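NanU sialic acid binding protein (Bacteroides fragilis, PDB 4L7T) probably binds sialic acid with high affinity at the outer membrane of the bacterium, as a member of the SusD family. Local coordinates at residues 50-55 against 286-291; 276-279 against 283-286; 251-256 against 340-345; 94-99 against 499-504. One frame throughout, in Å; residues are numbered along the deposited sequence.

Interaction 1: residues 50-55 against 286-291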
# COMPACT_ATOMS: atom_id res chain seq x y z
N CYS A 50 3.18 -7.63 -8.62
CA CYS A 50 2.44 -7.97 -7.41
C CYS A 50 1.75 -6.74 -6.84
O CYS A 50 1.11 -6.81 -5.78
CB CYS A 50 3.36 -8.57 -6.35
SG CYS A 50 4.18 -10.16 -6.67
N SER A 51 1.84 -5.62 -7.54
CA SER A 51 1.36 -4.34 -6.97
C SER A 51 -0.16 -4.23 -6.76
O SER A 51 -0.60 -3.70 -5.75
CB SER A 51 1.93 -3.13 -7.69
OG SER A 51 1.48 -3.05 -9.04
N PHE A 52 -0.95 -4.78 -7.66
CA PHE A 52 -2.43 -4.79 -7.43
C PHE A 52 -2.68 -5.60 -6.17
O PHE A 52 -3.53 -5.20 -5.38
CB PHE A 52 -3.08 -5.52 -8.60
CG PHE A 52 -4.60 -5.58 -8.52
CD1 PHE A 52 -5.37 -4.46 -8.19
CD2 PHE A 52 -5.23 -6.81 -8.81
CE1 PHE A 52 -6.77 -4.56 -8.06
CE2 PHE A 52 -6.61 -6.91 -8.69
CZ PHE A 52 -7.37 -5.77 -8.38
N ASN A 53 -2.00 -6.73 -6.01
CA ASN A 53 -2.14 -7.62 -4.81
C ASN A 53 -1.71 -6.93 -3.51
O ASN A 53 -2.39 -7.07 -2.48
CB ASN A 53 -1.46 -8.95 -4.98
CG ASN A 53 -2.26 -9.87 -5.91
OD1 ASN A 53 -3.48 -9.76 -5.99
ND2 ASN A 53 -1.57 -10.76 -6.59
N PHE A 54 -0.64 -6.12 -3.56
CA PHE A 54 -0.29 -5.28 -2.38
C PHE A 54 -1.49 -4.42 -1.97
O PHE A 54 -1.78 -4.34 -0.80
CB PHE A 54 0.94 -4.37 -2.65
CG PHE A 54 2.25 -5.16 -2.98
CD1 PHE A 54 2.48 -6.43 -2.51
CD2 PHE A 54 3.22 -4.55 -3.74
CE1 PHE A 54 3.68 -7.12 -2.80
CE2 PHE A 54 4.42 -5.29 -4.06
CZ PHE A 54 4.63 -6.51 -3.57
N PHE A 55 -2.20 -3.75 -2.89
CA PHE A 55 -3.34 -2.97 -2.55
C PHE A 55 -4.45 -3.85 -1.98
O PHE A 55 -5.07 -3.52 -0.95
CB PHE A 55 -3.86 -2.30 -3.82
CG PHE A 55 -5.18 -1.63 -3.68
CD1 PHE A 55 -5.35 -0.50 -2.86
CD2 PHE A 55 -6.30 -2.25 -4.23
CE1 PHE A 55 -6.60 -0.00 -2.70
CE2 PHE A 55 -7.56 -1.71 -4.11
CZ PHE A 55 -7.74 -0.61 -3.36
N ARG A 286 -7.83 0.80 -13.45
CA ARG A 286 -8.89 1.20 -14.34
C ARG A 286 -10.12 0.28 -14.27
O ARG A 286 -11.24 0.78 -14.23
CB ARG A 286 -8.35 1.17 -15.80
CG ARG A 286 -9.27 1.94 -16.77
CD ARG A 286 -8.88 1.77 -18.31
NE ARG A 286 -8.71 0.37 -18.66
CZ ARG A 286 -9.74 -0.33 -19.17
NH1 ARG A 286 -10.87 0.26 -19.35
NH2 ARG A 286 -9.61 -1.62 -19.45
N GLN A 287 -9.86 -1.02 -14.22
CA GLN A 287 -10.94 -2.07 -14.28
C GLN A 287 -11.74 -2.14 -12.95
O GLN A 287 -12.78 -2.79 -12.95
CB GLN A 287 -10.30 -3.41 -14.52
CG GLN A 287 -9.84 -3.69 -15.95
CD GLN A 287 -9.17 -5.05 -16.05
OE1 GLN A 287 -8.24 -5.24 -16.82
NE2 GLN A 287 -9.61 -6.01 -15.24
N ASN A 288 -11.32 -1.48 -11.84
CA ASN A 288 -12.06 -1.59 -10.53
C ASN A 288 -12.53 -0.29 -9.91
O ASN A 288 -13.45 -0.25 -9.07
CB ASN A 288 -11.22 -2.33 -9.50
CG ASN A 288 -11.11 -3.81 -9.82
OD1 ASN A 288 -12.07 -4.58 -9.61
ND2 ASN A 288 -9.96 -4.23 -10.36
N LEU A 289 -11.81 0.82 -10.18
CA LEU A 289 -12.01 2.03 -9.41
C LEU A 289 -12.23 3.27 -10.27
O LEU A 289 -12.41 4.38 -9.75
CB LEU A 289 -10.72 2.26 -8.57
CG LEU A 289 -10.62 1.40 -7.29
CD1 LEU A 289 -9.27 1.77 -6.47
CD2 LEU A 289 -11.80 1.45 -6.36
N VAL A 290 -12.29 3.10 -11.60
CA VAL A 290 -12.46 4.24 -12.51
C VAL A 290 -13.85 4.10 -13.12
O VAL A 290 -14.16 3.06 -13.65
CB VAL A 290 -11.35 4.24 -13.60
CG1 VAL A 290 -11.64 5.41 -14.64
CG2 VAL A 290 -9.92 4.42 -12.85
N PRO A 291 -14.66 5.17 -13.08
CA PRO A 291 -16.00 5.08 -13.70
C PRO A 291 -16.00 4.92 -15.25
O PRO A 291 -15.02 5.20 -15.95
CB PRO A 291 -16.70 6.35 -13.25
CG PRO A 291 -15.54 7.36 -13.07
CD PRO A 291 -14.37 6.55 -12.57
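Helix 51-58 meets the end of helix 284-289 through two side-chain pairs, F52 with N288 and F55 with L289. Both helices are short, and all four residues are buried. F52 and F55 lie one turn apart on the first helix, so their rings reach across side by side. F52 has CG anti to its backbone N (chi1 -179°), which carries the ring outward from the helix. Its CZ lies 3.6 Å from N288 ND2, and its CE1 is 3.9 Å from the same nitrogen. The ring and amide planes are close to parallel, 17° apart, although the two side chains run at roughly a right angle to each other. The amide approaches the ring obliquely. N288 ND2 is hydrogen-bonded to R284 O, one turn back in its own helix, and this bond helps to hold the amide beside the ring. No hydrogen bond spans the two segments.

In the SusD-family fold this contact joins an early helix of the chain to a short helix from its later half. The second pair is purely apolar. F55 CZ comes to 4.2 Å from L289 CD1, again obliquely. W281 stacks on the F55 ring, and Y383 of strand 383-387 also touches it. The backbones stay well apart, with F52 CA and N288 CA at 10.6 Å, so the side chains span the gap. On the same helix F54 turns to other partners, stacking on H141 and meeting Y137 edge-to-face.

Interaction 2: residues 276-279 against 283-286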
# COMPACT_ATOMS: atom_id res chain seq x y z
N ASP A 276 4.00 2.10 -22.14
CA ASP A 276 4.60 1.01 -22.89
C ASP A 276 5.39 0.06 -22.04
O ASP A 276 6.06 -0.86 -22.55
CB ASP A 276 5.44 1.57 -24.04
CG ASP A 276 4.59 2.32 -25.06
OD1 ASP A 276 3.35 2.43 -24.86
OD2 ASP A 276 5.15 2.78 -26.08
N GLU A 277 5.31 0.27 -20.73
CA GLU A 277 6.00 -0.62 -19.82
C GLU A 277 5.00 -1.33 -18.91
O GLU A 277 5.02 -2.55 -18.80
CB GLU A 277 7.01 0.16 -19.00
CG GLU A 277 7.87 -0.71 -18.10
CD GLU A 277 9.33 -0.32 -18.12
OE1 GLU A 277 9.68 0.76 -18.67
OE2 GLU A 277 10.12 -1.13 -17.59
N TYR A 278 4.15 -0.57 -18.25
CA TYR A 278 3.18 -1.19 -17.31
C TYR A 278 2.10 -0.20 -16.93
O TYR A 278 2.38 0.90 -16.52
CB TYR A 278 3.89 -1.66 -16.02
CG TYR A 278 3.23 -2.79 -15.26
CD1 TYR A 278 3.45 -4.13 -15.63
CD2 TYR A 278 2.49 -2.55 -14.12
CE1 TYR A 278 2.88 -5.18 -14.92
CE2 TYR A 278 1.91 -3.59 -13.41
CZ TYR A 278 2.11 -4.90 -13.81
OH TYR A 278 1.55 -5.92 -13.06
N ASN A 279 0.83 -0.58 -17.08
CA ASN A 279 -0.25 0.25 -16.57
C ASN A 279 -0.44 -0.04 -15.07
O ASN A 279 -0.10 -1.13 -14.58
CB ASN A 279 -1.56 -0.15 -17.25
CG ASN A 279 -1.60 0.20 -18.73
OD1 ASN A 279 -1.86 -0.68 -19.58
ND2 ASN A 279 -1.37 1.47 -19.06
N ASP A 283 -3.54 -2.72 -15.33
CA ASP A 283 -4.83 -2.24 -15.79
C ASP A 283 -5.96 -2.51 -14.79
O ASP A 283 -7.09 -2.10 -15.04
CB ASP A 283 -5.19 -2.89 -17.17
CG ASP A 283 -6.25 -2.21 -17.88
OD1 ASP A 283 -6.20 -0.99 -17.96
OD2 ASP A 283 -7.14 -2.94 -18.45
N ARG A 284 -5.63 -3.05 -13.62
CA ARG A 284 -6.72 -3.29 -12.65
C ARG A 284 -7.12 -2.11 -11.77
O ARG A 284 -8.15 -2.13 -11.11
CB ARG A 284 -6.37 -4.51 -11.89
CG ARG A 284 -6.46 -5.68 -12.85
CD ARG A 284 -5.71 -6.85 -12.44
NE ARG A 284 -4.28 -6.61 -12.16
CZ ARG A 284 -3.45 -7.60 -11.79
NH1 ARG A 284 -3.95 -8.85 -11.68
NH2 ARG A 284 -2.16 -7.39 -11.54
N PHE A 285 -6.35 -1.02 -11.77
CA PHE A 285 -6.93 0.15 -11.24
C PHE A 285 -8.11 0.65 -12.14
O PHE A 285 -9.25 0.98 -11.65
CB PHE A 285 -5.83 1.28 -11.07
CG PHE A 285 -6.44 2.61 -10.56
CD1 PHE A 285 -6.82 2.80 -9.22
CD2 PHE A 285 -6.66 3.70 -11.44
CE1 PHE A 285 -7.38 4.03 -8.78
CE2 PHE A 285 -7.25 4.91 -11.01
CZ PHE A 285 -7.58 5.10 -9.66
N ARG A 286 -7.83 0.80 -13.45
CA ARG A 286 -8.89 1.20 -14.34
C ARG A 286 -10.12 0.28 -14.27
O ARG A 286 -11.24 0.78 -14.23
CB ARG A 286 -8.35 1.17 -15.80
CG ARG A 286 -9.27 1.94 -16.77
CD ARG A 286 -8.88 1.77 -18.31
NE ARG A 286 -8.71 0.37 -18.66
CZ ARG A 286 -9.74 -0.33 -19.17
NH1 ARG A 286 -10.87 0.26 -19.35
NH2 ARG A 286 -9.61 -1.62 -19.45
O HOH W 1 -0.27 -5.60 -10.60
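N279 packs against the backbone of D283, and this is the close part of the contact. N279 CB lies 3.8 Å from D283 N and 4.1 Å from D283 CA. The bond from CA to CB of N279 points toward 283-286, which brings CB against the D283 backbone. The chain doubles back here, and N279 CA and D283 CA are the closest pair of alpha carbons.

The other part is looser and depends on water. Y278 OH stands 4.3 Å from R284 NH2, too far for a direct bond. A water lies between them, 3.1 Å from Y278 OH. It also accepts a weak bond from R284 NH2. The firmer polar tie of R284 runs from NE to W281 O, within the connecting turn.

D283 points its carboxylate to R286 instead of across the contact. R286 grips it side-on, NE to OD1 at 2.9 Å and NH2 to OD2 at 3.0 Å. Both bonds are nearly straight, at 171° and 165°. This salt bridge ties the residue before helix 284-289 to the first turn of that helix.

The segment 276-279 lies in the loop after strand 267-271, where E277 and Y278 form a classic beta bulge. Helix 284-289 begins after a short turn, with F285 buried edge-to-face against W281 and Y366, and R286 NH1 bonded to N317 O.

Interaction 3: residues 251-256 against 340-345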
# COMPACT_ATOMS: atom_id res chain seq x y z
N ASP A 251 4.43 20.46 -0.26
CA ASP A 251 3.51 21.45 0.24
C ASP A 251 2.09 21.11 -0.24
O ASP A 251 1.16 21.35 0.53
CB ASP A 251 3.85 22.85 -0.36
CG ASP A 251 5.03 23.49 0.29
OD1 ASP A 251 5.50 23.00 1.32
OD2 ASP A 251 5.49 24.54 -0.26
N ASP A 252 1.95 20.56 -1.46
CA ASP A 252 0.66 20.27 -2.09
C ASP A 252 0.42 18.75 -2.05
O ASP A 252 1.15 17.94 -2.73
CB ASP A 252 0.69 20.83 -3.52
CG ASP A 252 -0.64 20.69 -4.29
OD1 ASP A 252 -1.43 19.75 -4.05
OD2 ASP A 252 -0.88 21.52 -5.22
N PHE A 253 -0.54 18.35 -1.23
CA PHE A 253 -0.87 16.90 -1.16
C PHE A 253 -1.17 16.33 -2.54
O PHE A 253 -0.68 15.28 -2.87
CB PHE A 253 -2.07 16.70 -0.20
CG PHE A 253 -2.53 15.22 -0.03
CD1 PHE A 253 -1.90 14.38 0.90
CD2 PHE A 253 -3.61 14.72 -0.77
CE1 PHE A 253 -2.34 13.06 1.12
CE2 PHE A 253 -4.06 13.40 -0.59
CZ PHE A 253 -3.45 12.56 0.38
N SER A 254 -1.94 17.00 -3.40
CA SER A 254 -2.19 16.39 -4.71
C SER A 254 -0.96 16.14 -5.60
O SER A 254 -0.95 15.18 -6.36
CB SER A 254 -3.22 17.20 -5.48
OG SER A 254 -2.63 18.44 -5.83
N LYS A 255 0.08 16.98 -5.43
CA LYS A 255 1.28 16.84 -6.25
C LYS A 255 2.13 15.67 -5.81
O LYS A 255 2.97 15.24 -6.57
CB LYS A 255 2.11 18.13 -6.28
CG LYS A 255 1.35 19.35 -6.78
CD LYS A 255 2.37 20.52 -6.87
CE LYS A 255 1.71 21.90 -7.14
NZ LYS A 255 2.79 22.92 -7.41
N VAL A 256 1.84 15.06 -4.63
CA VAL A 256 2.53 13.81 -4.28
C VAL A 256 2.30 12.72 -5.35
O VAL A 256 3.16 11.91 -5.62
CB VAL A 256 2.05 13.28 -2.90
CG1 VAL A 256 2.78 11.94 -2.57
CG2 VAL A 256 2.32 14.33 -1.84
N LYS A 340 -9.41 15.84 0.88
CA LYS A 340 -10.78 15.36 0.50
C LYS A 340 -10.93 15.48 -1.01
O LYS A 340 -11.09 14.47 -1.69
CB LYS A 340 -11.84 16.16 1.22
CG LYS A 340 -13.28 15.81 0.74
CD LYS A 340 -14.35 16.67 1.41
CE LYS A 340 -15.71 16.34 0.81
NZ LYS A 340 -16.82 16.74 1.76
N ASP A 341 -10.77 16.68 -1.57
CA ASP A 341 -10.76 16.85 -3.02
C ASP A 341 -9.67 16.15 -3.81
O ASP A 341 -9.89 15.72 -4.96
CB ASP A 341 -10.69 18.37 -3.37
CG ASP A 341 -12.03 19.09 -3.15
OD1 ASP A 341 -13.10 18.45 -2.90
OD2 ASP A 341 -12.02 20.34 -3.22
N ALA A 342 -8.47 15.99 -3.22
CA ALA A 342 -7.41 15.26 -3.90
C ALA A 342 -7.74 13.77 -3.91
O ALA A 342 -7.27 13.08 -4.77
CB ALA A 342 -6.06 15.46 -3.20
N SER A 343 -8.51 13.30 -2.95
CA SER A 343 -8.71 11.82 -2.80
C SER A 343 -9.95 11.30 -3.52
O SER A 343 -9.98 10.15 -3.97
CB SER A 343 -8.87 11.41 -1.31
OG SER A 343 -7.65 11.72 -0.59
N MET A 344 -10.98 12.15 -3.54
CA MET A 344 -12.30 11.72 -4.10
C MET A 344 -12.98 12.81 -4.92
O MET A 344 -12.93 13.99 -4.50
CB MET A 344 -13.26 11.33 -2.96
CG MET A 344 -12.97 9.97 -2.34
SD MET A 344 -14.08 9.59 -0.91
CE MET A 344 -13.43 10.63 0.38
N THR A 345 -13.61 12.40 -6.04
CA THR A 345 -14.54 13.27 -6.78
C THR A 345 -15.95 12.76 -6.49
O THR A 345 -16.19 11.57 -6.54
CB THR A 345 -14.19 13.31 -8.26
OG1 THR A 345 -12.86 13.85 -8.41
CG2 THR A 345 -15.13 14.26 -9.06
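F253 turns the edge of its ring to A342, and the methyl group lies in the ring plane. F253 CD2 is 3.5 Å from A342 CB, and F253 CE2 is 3.9 Å from it. The ring is placed by chi1 of -180°, which sets CG opposite the backbone N and sends the ring toward helix 339-343. S254 comes to the same methyl from the next position in the chain, its CB 4.0 Å from A342 CB. A342 is thus met by two successive residues.

S343 OG stands obliquely to the ring, 4.0 Å from F253 CE2. Its hydrogen bond goes to R339 O, back in its own helix. That helix ends here: K340 O accepts from both S343 N and M344 N, and the chain passes straight into strand 344-350. The contact therefore sets the loop after helix 227-244 against a helix-to-strand junction. F253 also meets F257 edge-to-face, and R416 and R387 touch its side chain.

D252 gathers bonds from its own loop. S254 OG donates to D252 OD1, though the modelled 2.5 Å is short enough to be doubtful. S254 N and K255 N add weak bonds to the same oxygen. With S254 OG bonded to D252 and S343 OG to R339 O, neither hydroxyl is used across the contact. No hydrogen bond joins the segments, and van der Waals packing holds them together.

Interaction 4: residues 94-99 against 499-504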
# COMPACT_ATOMS: atom_id res chain seq x y z
N SER A 94 -5.33 -15.55 -5.27
CA SER A 94 -4.83 -16.92 -5.35
C SER A 94 -3.33 -16.96 -5.30
O SER A 94 -2.68 -15.93 -5.54
CB SER A 94 -5.22 -17.55 -6.71
OG SER A 94 -6.63 -17.59 -6.83
N ASN A 95 -2.79 -18.16 -5.05
CA ASN A 95 -1.37 -18.51 -5.24
C ASN A 95 -0.44 -17.53 -4.45
O ASN A 95 0.56 -17.09 -5.00
CB ASN A 95 -1.02 -18.51 -6.77
CG ASN A 95 -2.08 -19.30 -7.64
OD1 ASN A 95 -2.46 -18.89 -8.76
ND2 ASN A 95 -2.49 -20.47 -7.12
N PHE A 96 -0.78 -17.22 -3.20
CA PHE A 96 0.05 -16.35 -2.35
C PHE A 96 0.40 -15.07 -3.04
O PHE A 96 1.53 -14.58 -2.86
CB PHE A 96 1.29 -17.10 -1.79
CG PHE A 96 0.94 -18.30 -0.96
CD1 PHE A 96 0.44 -18.17 0.36
CD2 PHE A 96 1.02 -19.60 -1.52
CE1 PHE A 96 0.05 -19.23 1.11
CE2 PHE A 96 0.58 -20.68 -0.76
CZ PHE A 96 0.14 -20.51 0.55
N ALA A 97 -0.55 -14.54 -3.84
CA ALA A 97 -0.51 -13.24 -4.49
C ALA A 97 0.64 -13.20 -5.54
O ALA A 97 1.09 -12.14 -5.90
CB ALA A 97 -0.32 -12.05 -3.42
N GLY A 98 1.14 -14.39 -5.94
CA GLY A 98 2.19 -14.41 -6.98
C GLY A 98 3.55 -14.10 -6.37
O GLY A 98 4.52 -13.91 -7.14
N MET A 99 3.66 -14.05 -5.06
CA MET A 99 4.91 -13.57 -4.41
C MET A 99 6.11 -14.52 -4.52
O MET A 99 7.24 -14.05 -4.63
CB MET A 99 4.69 -13.13 -2.97
CG MET A 99 3.83 -11.90 -2.94
SD MET A 99 3.70 -11.17 -1.29
CE MET A 99 2.64 -9.88 -1.83
N GLU A 499 -7.84 -23.68 -4.18
CA GLU A 499 -7.79 -25.17 -4.32
C GLU A 499 -6.51 -25.68 -5.01
O GLU A 499 -5.86 -26.60 -4.53
CB GLU A 499 -9.03 -25.72 -5.07
CG GLU A 499 -10.35 -25.58 -4.30
CD GLU A 499 -11.61 -25.80 -5.16
OE1 GLU A 499 -12.49 -24.91 -5.16
OE2 GLU A 499 -11.69 -26.86 -5.83
N SER A 500 -6.15 -25.05 -6.14
CA SER A 500 -5.01 -25.50 -6.96
C SER A 500 -3.69 -25.53 -6.16
O SER A 500 -2.88 -26.46 -6.29
CB SER A 500 -4.94 -24.73 -8.28
OG SER A 500 -4.45 -23.39 -8.14
N VAL A 501 -3.50 -24.57 -5.25
CA VAL A 501 -2.33 -24.60 -4.34
C VAL A 501 -2.25 -25.82 -3.44
O VAL A 501 -1.17 -26.44 -3.28
CB VAL A 501 -2.31 -23.29 -3.42
CG1 VAL A 501 -1.23 -23.36 -2.34
CG2 VAL A 501 -2.23 -22.05 -4.31
N LEU A 502 -3.38 -26.16 -2.84
CA LEU A 502 -3.48 -27.28 -1.93
C LEU A 502 -3.33 -28.67 -2.64
O LEU A 502 -2.71 -29.58 -2.07
CB LEU A 502 -4.78 -27.20 -1.14
CG LEU A 502 -4.91 -25.99 -0.17
CD1 LEU A 502 -6.27 -25.91 0.51
CD2 LEU A 502 -3.84 -26.03 0.88
N THR A 503 -3.86 -28.78 -3.87
CA THR A 503 -3.69 -29.97 -4.75
C THR A 503 -2.19 -30.14 -5.09
O THR A 503 -1.63 -31.25 -4.97
CB THR A 503 -4.41 -29.82 -6.12
OG1 THR A 503 -5.81 -29.56 -5.94
CG2 THR A 503 -4.28 -31.10 -6.98
N ASP A 504 -1.56 -29.04 -5.50
CA ASP A 504 -0.17 -29.08 -5.98
C ASP A 504 0.83 -29.27 -4.87
O ASP A 504 1.94 -29.73 -5.11
CB ASP A 504 0.14 -27.89 -6.88
CG ASP A 504 -0.72 -27.90 -8.15
OD1 ASP A 504 -1.40 -28.93 -8.37
OD2 ASP A 504 -0.74 -26.90 -8.92
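F96 and V501 meet through their torsions: chi1 of -60° sets the F96 ring beside its backbone N, and chi1 of 172° turns V501 CG1 anti to its own. F96 CE2 then lies 3.6 Å from V501 CG1, with the methyl oblique to the ring. The ring comes from a left-handed helical turn. N95 to G98 all have positive phi, and each of A97, G98 and M99 donates its backbone N to the carbonyl three residues earlier. Helix 499-504, near the end of the chain, packs against this turn in the SusD-family fold.

F96 also meets W146 edge-to-face and touches L142, both of helix 121-146. The backbone N of N95 is hydrogen-bonded to N498 OD1, just before helix 499-504. No hydrogen bond runs between the two segments themselves. V501 fits one methyl to each of two successive residues, and its second branch faces N95. The exposed N95 side chain lies close by, near S500. V501 CG2 is 3.8 Å from N95 CA.

Overall arrangement
Interactions 1 and 2 share R286 and helix 284-289, with centres 9 Å apart. They touch where F52 CD2 lies 3.5 Å from R284 NE, so the ring beside N288 also packs on the arginine of interaction 2. Interaction 4 joins interaction 1 through N53 ND2 and A97 O, a probable hydrogen bond of 3.1 Å, which would tie helix 51-58 to the left-handed turn. Interaction 3 stands apart, its nearest atoms about 8 Å from those of interactions 1 and 2. Interactions 3 and 4 flank the chain's centre on opposite sides, their centres about 37 Å apart. The sodium site at T483 and T486 uses no residue of these contacts.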